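Local coordinates for SusD/RagB family nutrient-binding outer membrane lipoprotein (Bacteroides vulgatus, PDB 4F7A), which probably binds glycans, such as mucin O-glycans, at the outer membrane as a SusD-like partner in nutrient uptake, at residues L52-F57 with R469-S474; I128-G133 with A438-R443; Y75-G80 with G460-D465. All blocks are in the same frame, centred on the assembly; numbering follows the deposited sequence.

Contact 1: residues L52-F57 with R469-S474; sequences LNHDMF and RRLPFS
Leu-471 pushes its forked end between Asn-53, His-54 and Phe-57, so that one side chain from the loop 469-474 meets three from the short helix 54-57 and the residue just before it. Its two methyls divide the work. CD1 lies 3.8 Å from Asn-53 OD1 and 4.0 Å from His-54 CE1, whereas CD2 turns to the phenyl group and stands 3.9 Å from Phe-57 CE2. The fork is carried to this place by an extended Leu-471 side chain, with CG anti to the carbonyl carbon (chi1 -60°) and CD1 anti to CA (chi2 -173°). Asn-53 CB and CG also border the CD1 methyl, at 4.0 and 3.9 Å, and its ND2 is hydrogen-bonded elsewhere, its main polar partner being Trp-81. His-54 likewise spends its NE2 elsewhere, on a hydrogen bond to Thr-131 OG1, leaving carbon to face the leucine. The main chain of Leu-471 bonds to that of Thr-131, and Thr-82 touches the Leu-471 side chain. All four residues are buried in the SusD-like fold, and across these segments their meeting is dispersive: Leu-471 methyls fill the space beside the phenyl ring and beside an amide and an imidazole whose ND2 and NE2 bond to other parts of the chain.

Contact 2: residues I128-G133 with A438-R443; sequences ITDTYG and AWAEQR
The guanidinium of Arg-443 is laid edge-on to the backbone carbonyl of Asp-130 and turns one face to the indole of Trp-439, whose CZ3 lies 3.9 Å above the guanidinium plane, toward its rim. The indole in turn carries Arg-443 NE over the centre of one face, 3.2 Å up, so the tryptophan underlies the arginine where it crosses to the other helix. A bend at chi3 (-77°) folds the arginine chain over the ring. Two nitrogens then grip one oxygen: NH1 and NH2 each donate to Asp-130 O at 2.8 Å. The approach of NH1 is nearly along the C=O axis, while NH2 comes from above the carbonyl plane. NE bonds back to Trp-439 O at 3.3 Å, which steadies the chain. NH1 also reaches Arg-469 O. Elsewhere the helical segments 128-132 and 438-443, whose axes come within 10.3 Å at 50°, meet through Ala-440 CB, 4.2 Å from Asp-130 OD2. The Asp-130 carboxylate itself is held by Arg-210, Tyr-155 and Trp-504. Helix 111-132 ends here, Gly-133 leaving it with positive phi. The guanidinium satisfies a buried carbonyl in the last turn, and its charge would probably offset the negative end of the helix dipole.

Contact 3: residues Y75-G80 with G460-D465; sequences YALEAG and GTIDTD
Tyr-75 and Ile-462 join two irregular segments of the SusD-like fold: the lead into helix 79-82 and part of the long loop between helices 435-445 and 475-480. Apolar contact dominates. The CG2 methyl of Ile-462 sits over one face of the phenol ring, above the side bearing CD2 and CE2, at 3.5 Å from Tyr-75 CE2, and the two side chains run at about a right angle. The other branch of the isoleucine reaches the base of the tyrosine: CG1 is anti to the carbonyl carbon (chi1 -53°) and the chain runs on extended, placing Ile-462 CD1 3.9 Å from Tyr-75 CB. The same CD1 then reaches Leu-77 CD1 at 4.2 Å, so that one methyl lies against both residues of 75-80 that carry the contact. Phe-57 touches Tyr-75 and Leu-77, and Val-453 and Met-467 also pack on the tyrosine.

The polar link of Tyr-75 is made at its phenol end, where OH is hydrogen-bonded to the backbone N of Ile-468. Replacing Tyr-75 with an alanine would probably leave Ile-462 CG2 without the ring face it rests on and Ile-468 N without its hydroxyl partner. Farther along the loop, Asp-463 points away from segment 75-80, with its side chain about 4 Å from a bound sodium ion and OD2 bonded to Ile-466 N. A water molecule closes the polar link between the segments, lying 3.0 Å from Tyr-75 OH and donating to Thr-464 O at 2.7 Å.

How the contacts relate
Contacts 1 and 2 are buried, their centres about 12 and 8 Å from the centre of the chain; contact 3, about 20 Å out, is only partly buried. Contacts 1 and 3 share the long loop after helix 435-445, and contact 2 uses that helix itself. Contact 1 stands between the others: Arg-470 NH2 probably bonds to Tyr-132 O of contact 2, while Pro-472 packs on Leu-77 of contact 3. Contacts 2 and 3 do not touch. Chemistry follows place: an arginine serves a helix end in the interior, methyls join a loop to a short helix in contact 1, and farther out ring packing is supplemented by water.

Contact 1: residues L52-F57 with R469-S474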
loop_
_atom_site.group_PDB
_atom_site.type_symbol
_atom_site.label_atom_id
_atom_site.label_comp_id
_atom_site.label_asym_id
_atom_site.label_seq_id
_atom_site.Cartn_x
_atom_site.Cartn_y
_atom_site.Cartn_z
ATOM N N LEU A 52 -2.911 -9.698 8.138
ATOM C CA LEU A 52 -3.854 -10.766 7.803
ATOM C C LEU A 52 -4.917 -10.377 6.758
ATOM O O LEU A 52 -5.811 -11.176 6.444
ATOM C CB LEU A 52 -4.518 -11.304 9.050
ATOM C CG LEU A 52 -3.646 -12.109 10.002
ATOM C CD1 LEU A 52 -4.368 -12.260 11.336
ATOM C CD2 LEU A 52 -3.273 -13.494 9.426
ATOM N N ASN A 53 -4.826 -9.160 6.231
ATOM C CA ASN A 53 -5.675 -8.712 5.138
ATOM C C ASN A 53 -4.815 -8.346 3.910
ATOM O O ASN A 53 -4.414 -9.204 3.131
ATOM C CB ASN A 53 -6.520 -7.523 5.618
ATOM C CG ASN A 53 -7.439 -7.894 6.734
ATOM O OD1 ASN A 53 -8.450 -8.570 6.515
ATOM N ND2 ASN A 53 -7.120 -7.449 7.927
ATOM N N HIS A 54 -4.473 -7.079 3.790
ATOM C CA HIS A 54 -3.812 -6.558 2.597
ATOM C C HIS A 54 -2.525 -7.288 2.246
ATOM O O HIS A 54 -2.244 -7.491 1.084
ATOM C CB HIS A 54 -3.486 -5.077 2.785
ATOM C CG HIS A 54 -4.627 -4.281 3.328
ATOM N ND1 HIS A 54 -5.145 -4.492 4.590
ATOM C CD2 HIS A 54 -5.310 -3.232 2.810
ATOM C CE1 HIS A 54 -6.123 -3.628 4.809
ATOM N NE2 HIS A 54 -6.247 -2.857 3.742
ATOM N N ASP A 55 -1.721 -7.614 3.245
ATOM C CA ASP A 55 -0.405 -8.211 2.997
ATOM C C ASP A 55 -0.544 -9.606 2.398
ATOM O O ASP A 55 0.336 -10.055 1.662
ATOM C CB ASP A 55 0.412 -8.282 4.291
ATOM C CG ASP A 55 1.015 -6.931 4.702
ATOM O OD1 ASP A 55 0.882 -5.934 3.949
ATOM O OD2 ASP A 55 1.629 -6.880 5.791
HETATM N N MSE A 56 -1.631 -10.292 2.745
HETATM C CA MSE A 56 -1.917 -11.582 2.158
HETATM C C MSE A 56 -2.588 -11.413 0.793
HETATM O O MSE A 56 -2.189 -12.065 -0.193
HETATM C CB MSE A 56 -2.802 -12.420 3.083
HETATM C CG MSE A 56 -3.190 -13.735 2.425
HETATM SE SE MSE A 56 -4.122 -14.953 3.585
HETATM C CE MSE A 56 -5.459 -13.818 4.176
ATOM N N PHE A 57 -3.597 -10.537 0.710
ATOM C CA PHE A 57 -4.330 -10.380 -0.533
ATOM C C PHE A 57 -3.467 -9.806 -1.642
ATOM O O PHE A 57 -3.661 -10.138 -2.818
ATOM C CB PHE A 57 -5.618 -9.579 -0.341
ATOM C CG PHE A 57 -6.609 -10.231 0.617
ATOM C CD1 PHE A 57 -6.914 -11.579 0.523
ATOM C CD2 PHE A 57 -7.222 -9.488 1.607
ATOM C CE1 PHE A 57 -7.808 -12.154 1.399
ATOM C CE2 PHE A 57 -8.137 -10.063 2.480
ATOM C CZ PHE A 57 -8.423 -11.387 2.376
ATOM N N ARG A 469 -12.419 -7.702 -3.857
ATOM C CA ARG A 469 -12.445 -6.332 -4.361
ATOM C C ARG A 469 -12.248 -5.267 -3.278
ATOM O O ARG A 469 -11.936 -4.120 -3.587
ATOM C CB ARG A 469 -13.790 -6.059 -5.038
ATOM C CG ARG A 469 -14.129 -6.916 -6.252
ATOM C CD ARG A 469 -13.226 -6.591 -7.455
ATOM N NE ARG A 469 -12.004 -7.387 -7.464
ATOM C CZ ARG A 469 -10.860 -7.033 -8.059
ATOM N NH1 ARG A 469 -10.737 -5.824 -8.607
ATOM N NH2 ARG A 469 -9.815 -7.874 -8.061
ATOM N N ARG A 470 -12.511 -5.640 -2.026
ATOM C CA ARG A 470 -12.542 -4.709 -0.910
ATOM C C ARG A 470 -12.741 -5.498 0.366
ATOM O O ARG A 470 -13.037 -6.693 0.338
ATOM C CB ARG A 470 -13.701 -3.706 -1.050
ATOM C CG ARG A 470 -15.101 -4.344 -0.958
ATOM C CD ARG A 470 -16.206 -3.358 -1.174
ATOM N NE ARG A 470 -16.421 -2.472 -0.040
ATOM C CZ ARG A 470 -17.214 -2.725 1.006
ATOM N NH1 ARG A 470 -17.906 -3.862 1.104
ATOM N NH2 ARG A 470 -17.343 -1.799 1.957
ATOM N N LEU A 471 -12.617 -4.810 1.489
ATOM C CA LEU A 471 -13.051 -5.359 2.770
ATOM C C LEU A 471 -14.408 -4.789 3.141
ATOM O O LEU A 471 -14.710 -3.620 2.850
ATOM C CB LEU A 471 -12.037 -5.043 3.881
ATOM C CG LEU A 471 -10.619 -5.599 3.672
ATOM C CD1 LEU A 471 -9.782 -5.340 4.948
ATOM C CD2 LEU A 471 -10.614 -7.091 3.259
ATOM N N PRO A 472 -15.242 -5.593 3.798
ATOM C CA PRO A 472 -16.529 -5.041 4.274
ATOM C C PRO A 472 -16.349 -3.936 5.301
ATOM O O PRO A 472 -15.333 -3.887 5.971
ATOM C CB PRO A 472 -17.228 -6.241 4.920
ATOM C CG PRO A 472 -16.546 -7.446 4.323
ATOM C CD PRO A 472 -15.102 -7.019 4.120
ATOM N N PHE A 473 -17.347 -3.069 5.421
ATOM C CA PHE A 473 -17.330 -2.034 6.434
ATOM C C PHE A 473 -17.206 -2.609 7.858
ATOM O O PHE A 473 -17.558 -3.765 8.129
ATOM C CB PHE A 473 -18.588 -1.158 6.349
ATOM C CG PHE A 473 -18.737 -0.406 5.069
ATOM C CD1 PHE A 473 -17.793 0.535 4.701
ATOM C CD2 PHE A 473 -19.865 -0.578 4.270
ATOM C CE1 PHE A 473 -17.935 1.252 3.552
ATOM C CE2 PHE A 473 -20.016 0.128 3.105
ATOM C CZ PHE A 473 -19.025 1.058 2.741
ATOM N N SER A 474 -16.673 -1.802 8.757
ATOM C CA SER A 474 -16.517 -2.219 10.150
ATOM C C SER A 474 -17.867 -2.450 10.806
ATOM O O SER A 474 -18.633 -1.487 10.974
ATOM C CB SER A 474 -15.786 -1.155 10.950
ATOM O OG SER A 474 -15.822 -1.492 12.333
#

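Contact 2: residues I128-G133 with A438-R443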
loop_
_atom_site.group_PDB
_atom_site.type_symbol
_atom_site.label_atom_id
_atom_site.label_comp_id
_atom_site.label_asym_id
_atom_site.label_seq_id
_atom_site.Cartn_x
_atom_site.Cartn_y
_atom_site.Cartn_z
ATOM N N ILE A 128 -7.371 3.912 3.756
ATOM C CA ILE A 128 -8.662 3.462 4.297
ATOM C C ILE A 128 -9.754 3.424 3.218
ATOM O O ILE A 128 -10.461 2.428 3.107
ATOM C CB ILE A 128 -9.098 4.344 5.513
ATOM C CG1 ILE A 128 -7.989 4.350 6.590
ATOM C CG2 ILE A 128 -10.444 3.883 6.080
ATOM C CD1 ILE A 128 -7.578 2.945 7.102
ATOM N N THR A 129 -9.901 4.484 2.420
ATOM C CA THR A 129 -10.874 4.423 1.339
ATOM C C THR A 129 -10.495 3.330 0.367
ATOM O O THR A 129 -11.375 2.672 -0.165
ATOM C CB THR A 129 -11.123 5.766 0.573
ATOM O OG1 THR A 129 -12.116 5.533 -0.449
ATOM C CG2 THR A 129 -9.856 6.283 -0.075
ATOM N N ASP A 130 -9.209 3.120 0.133
ATOM C CA ASP A 130 -8.808 2.053 -0.808
ATOM C C ASP A 130 -9.129 0.632 -0.271
ATOM O O ASP A 130 -9.187 -0.336 -1.040
ATOM C CB ASP A 130 -7.320 2.173 -1.175
ATOM C CG ASP A 130 -7.016 3.371 -2.055
ATOM O OD1 ASP A 130 -7.964 4.053 -2.558
ATOM O OD2 ASP A 130 -5.807 3.650 -2.222
ATOM N N THR A 131 -9.322 0.526 1.047
ATOM C CA THR A 131 -9.721 -0.722 1.677
ATOM C C THR A 131 -11.248 -0.945 1.602
ATOM O O THR A 131 -11.685 -2.002 1.202
ATOM C CB THR A 131 -9.246 -0.744 3.145
ATOM O OG1 THR A 131 -7.818 -0.640 3.176
ATOM C CG2 THR A 131 -9.682 -2.025 3.849
ATOM N N TYR A 132 -12.041 0.074 1.948
ATOM C CA TYR A 132 -13.479 -0.082 2.191
ATOM C C TYR A 132 -14.370 0.586 1.154
ATOM O O TYR A 132 -15.528 0.212 1.007
ATOM C CB TYR A 132 -13.841 0.490 3.585
ATOM C CG TYR A 132 -13.080 -0.153 4.729
ATOM C CD1 TYR A 132 -13.450 -1.409 5.212
ATOM C CD2 TYR A 132 -11.991 0.482 5.319
ATOM C CE1 TYR A 132 -12.743 -2.031 6.254
ATOM C CE2 TYR A 132 -11.271 -0.128 6.345
ATOM C CZ TYR A 132 -11.671 -1.371 6.828
ATOM O OH TYR A 132 -10.973 -1.976 7.835
ATOM N N GLY A 133 -13.860 1.607 0.486
ATOM C CA GLY A 133 -14.668 2.460 -0.361
ATOM C C GLY A 133 -15.066 3.751 0.319
ATOM O O GLY A 133 -14.222 4.571 0.670
ATOM N N ALA A 438 0.226 -2.368 -2.850
ATOM C CA ALA A 438 0.296 -3.527 -3.764
ATOM C C ALA A 438 -1.089 -4.078 -4.077
ATOM O O ALA A 438 -1.435 -4.331 -5.236
ATOM C CB ALA A 438 1.184 -4.628 -3.157
ATOM N N TRP A 439 -1.888 -4.237 -3.032
ATOM C CA TRP A 439 -3.215 -4.779 -3.172
ATOM C C TRP A 439 -4.153 -3.801 -3.891
ATOM O O TRP A 439 -4.948 -4.215 -4.703
ATOM C CB TRP A 439 -3.782 -5.195 -1.813
ATOM C CG TRP A 439 -5.132 -5.923 -1.934
ATOM C CD1 TRP A 439 -5.489 -6.802 -2.904
ATOM C CD2 TRP A 439 -6.251 -5.846 -1.022
ATOM N NE1 TRP A 439 -6.784 -7.258 -2.691
ATOM C CE2 TRP A 439 -7.267 -6.682 -1.539
ATOM C CE3 TRP A 439 -6.500 -5.125 0.162
ATOM C CZ2 TRP A 439 -8.485 -6.837 -0.908
ATOM C CZ3 TRP A 439 -7.712 -5.266 0.779
ATOM C CH2 TRP A 439 -8.700 -6.122 0.245
ATOM N N ALA A 440 -4.074 -2.511 -3.567
ATOM C CA ALA A 440 -4.905 -1.514 -4.218
ATOM C C ALA A 440 -4.649 -1.518 -5.708
ATOM O O ALA A 440 -5.583 -1.544 -6.505
ATOM C CB ALA A 440 -4.643 -0.137 -3.642
ATOM N N GLU A 441 -3.384 -1.528 -6.096
ATOM C CA GLU A 441 -3.045 -1.517 -7.525
ATOM C C GLU A 441 -3.398 -2.807 -8.245
ATOM O O GLU A 441 -3.764 -2.802 -9.437
ATOM C CB GLU A 441 -1.581 -1.130 -7.717
ATOM C CG GLU A 441 -1.384 0.351 -7.528
ATOM C CD GLU A 441 -2.019 1.140 -8.644
ATOM O OE1 GLU A 441 -1.349 1.247 -9.706
ATOM O OE2 GLU A 441 -3.169 1.644 -8.469
ATOM N N GLN A 442 -3.316 -3.922 -7.550
ATOM C CA GLN A 442 -3.757 -5.178 -8.137
ATOM C C GLN A 442 -5.262 -5.185 -8.447
ATOM O O GLN A 442 -5.698 -5.648 -9.508
ATOM C CB GLN A 442 -3.384 -6.330 -7.220
ATOM C CG GLN A 442 -3.726 -7.700 -7.781
ATOM C CD GLN A 442 -5.119 -8.185 -7.430
ATOM O OE1 GLN A 442 -5.751 -7.694 -6.496
ATOM N NE2 GLN A 442 -5.587 -9.184 -8.164
ATOM N N ARG A 443 -6.044 -4.637 -7.521
ATOM C CA ARG A 443 -7.482 -4.506 -7.725
ATOM C C ARG A 443 -7.811 -3.503 -8.814
ATOM O O ARG A 443 -8.734 -3.719 -9.590
ATOM C CB ARG A 443 -8.195 -4.143 -6.420
ATOM C CG ARG A 443 -8.143 -5.293 -5.404
ATOM C CD ARG A 443 -8.783 -4.927 -4.102
ATOM N NE ARG A 443 -7.884 -4.077 -3.313
ATOM C CZ ARG A 443 -8.270 -3.045 -2.563
ATOM N NH1 ARG A 443 -9.558 -2.710 -2.488
ATOM N NH2 ARG A 443 -7.364 -2.346 -1.896
#

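Contact 3: residues Y75-G80 with G460-D465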
loop_
_atom_site.group_PDB
_atom_site.type_symbol
_atom_site.label_atom_id
_atom_site.label_comp_id
_atom_site.label_asym_id
_atom_site.label_seq_id
_atom_site.Cartn_x
_atom_site.Cartn_y
_atom_site.Cartn_z
ATOM N N TYR A 75 -11.357 -16.677 1.774
ATOM C CA TYR A 75 -12.406 -15.681 1.581
ATOM C C TYR A 75 -13.602 -15.848 2.533
ATOM O O TYR A 75 -14.692 -15.365 2.223
ATOM C CB TYR A 75 -12.916 -15.625 0.129
ATOM C CG TYR A 75 -11.971 -15.084 -0.932
ATOM C CD1 TYR A 75 -10.866 -14.281 -0.617
ATOM C CD2 TYR A 75 -12.217 -15.342 -2.263
ATOM C CE1 TYR A 75 -10.045 -13.768 -1.613
ATOM C CE2 TYR A 75 -11.393 -14.840 -3.263
ATOM C CZ TYR A 75 -10.319 -14.062 -2.937
ATOM O OH TYR A 75 -9.537 -13.582 -3.952
ATOM N N ALA A 76 -13.407 -16.533 3.663
ATOM C CA ALA A 76 -14.405 -16.545 4.745
ATOM C C ALA A 76 -13.968 -15.426 5.689
ATOM O O ALA A 76 -13.261 -15.642 6.661
ATOM C CB ALA A 76 -14.440 -17.902 5.447
ATOM N N LEU A 77 -14.333 -14.203 5.342
ATOM C CA LEU A 77 -13.685 -13.059 5.948
ATOM C C LEU A 77 -14.044 -12.963 7.432
ATOM O O LEU A 77 -15.201 -13.059 7.803
ATOM C CB LEU A 77 -14.061 -11.769 5.224
ATOM C CG LEU A 77 -13.663 -11.661 3.747
ATOM C CD1 LEU A 77 -13.989 -10.302 3.213
ATOM C CD2 LEU A 77 -12.156 -11.917 3.541
ATOM N N GLU A 78 -13.015 -12.790 8.259
ATOM C CA GLU A 78 -13.149 -12.664 9.694
ATOM C C GLU A 78 -13.432 -11.192 10.065
ATOM O O GLU A 78 -12.584 -10.309 9.881
ATOM C CB GLU A 78 -11.875 -13.173 10.362
ATOM C CG GLU A 78 -11.930 -13.280 11.873
ATOM C CD GLU A 78 -12.908 -14.326 12.379
ATOM O OE1 GLU A 78 -13.328 -15.228 11.609
ATOM O OE2 GLU A 78 -13.262 -14.231 13.566
ATOM N N ALA A 79 -14.623 -10.971 10.609
ATOM C CA ALA A 79 -15.184 -9.635 10.871
ATOM C C ALA A 79 -14.268 -8.781 11.743
ATOM O O ALA A 79 -14.105 -7.590 11.490
ATOM C CB ALA A 79 -16.602 -9.761 11.509
ATOM N N GLY A 80 -13.672 -9.391 12.754
ATOM C CA GLY A 80 -12.741 -8.684 13.654
ATOM C C GLY A 80 -11.471 -8.244 12.941
ATOM O O GLY A 80 -10.938 -7.146 13.200
ATOM N N GLY A 460 -20.533 -17.392 -1.929
ATOM C CA GLY A 460 -20.924 -16.702 -3.154
ATOM C C GLY A 460 -20.736 -15.179 -3.170
ATOM O O GLY A 460 -21.059 -14.540 -4.175
ATOM N N THR A 461 -20.178 -14.594 -2.101
ATOM C CA THR A 461 -20.048 -13.121 -2.009
ATOM C C THR A 461 -18.814 -12.581 -2.738
ATOM O O THR A 461 -18.801 -11.426 -3.156
ATOM C CB THR A 461 -20.052 -12.629 -0.553
ATOM O OG1 THR A 461 -18.932 -13.190 0.143
ATOM C CG2 THR A 461 -21.384 -13.019 0.166
ATOM N N ILE A 462 -17.807 -13.435 -2.919
ATOM C CA ILE A 462 -16.602 -13.109 -3.680
ATOM C C ILE A 462 -16.381 -14.148 -4.793
ATOM O O ILE A 462 -16.474 -15.360 -4.548
ATOM C CB ILE A 462 -15.366 -13.095 -2.780
ATOM C CG1 ILE A 462 -15.606 -12.173 -1.572
ATOM C CG2 ILE A 462 -14.130 -12.637 -3.587
ATOM C CD1 ILE A 462 -14.477 -12.109 -0.557
ATOM N N ASP A 463 -16.085 -13.665 -5.993
ATOM C CA ASP A 463 -15.842 -14.508 -7.165
ATOM C C ASP A 463 -14.362 -14.901 -7.209
ATOM O O ASP A 463 -13.472 -14.051 -7.074
ATOM C CB ASP A 463 -16.229 -13.763 -8.448
ATOM C CG ASP A 463 -16.066 -14.616 -9.700
ATOM O OD1 ASP A 463 -16.918 -15.530 -9.905
ATOM O OD2 ASP A 463 -15.108 -14.373 -10.474
ATOM N N THR A 464 -14.094 -16.182 -7.405
ATOM C CA THR A 464 -12.717 -16.672 -7.438
ATOM C C THR A 464 -11.868 -15.949 -8.491
ATOM O O THR A 464 -10.800 -15.455 -8.176
ATOM C CB THR A 464 -12.701 -18.189 -7.678
ATOM O OG1 THR A 464 -13.275 -18.831 -6.531
ATOM C CG2 THR A 464 -11.266 -18.704 -7.921
ATOM N N ASP A 465 -12.363 -15.859 -9.726
ATOM C CA ASP A 465 -11.604 -15.238 -10.812
ATOM C C ASP A 465 -11.524 -13.694 -10.751
ATOM O O ASP A 465 -10.460 -13.112 -11.003
ATOM C CB ASP A 465 -12.124 -15.716 -12.176
ATOM C CG ASP A 465 -11.624 -17.130 -12.526
ATOM O OD1 ASP A 465 -10.491 -17.470 -12.139
ATOM O OD2 ASP A 465 -12.371 -17.901 -13.161
HETATM O O HOH W 1 -9.115 -15.721 -6.023
#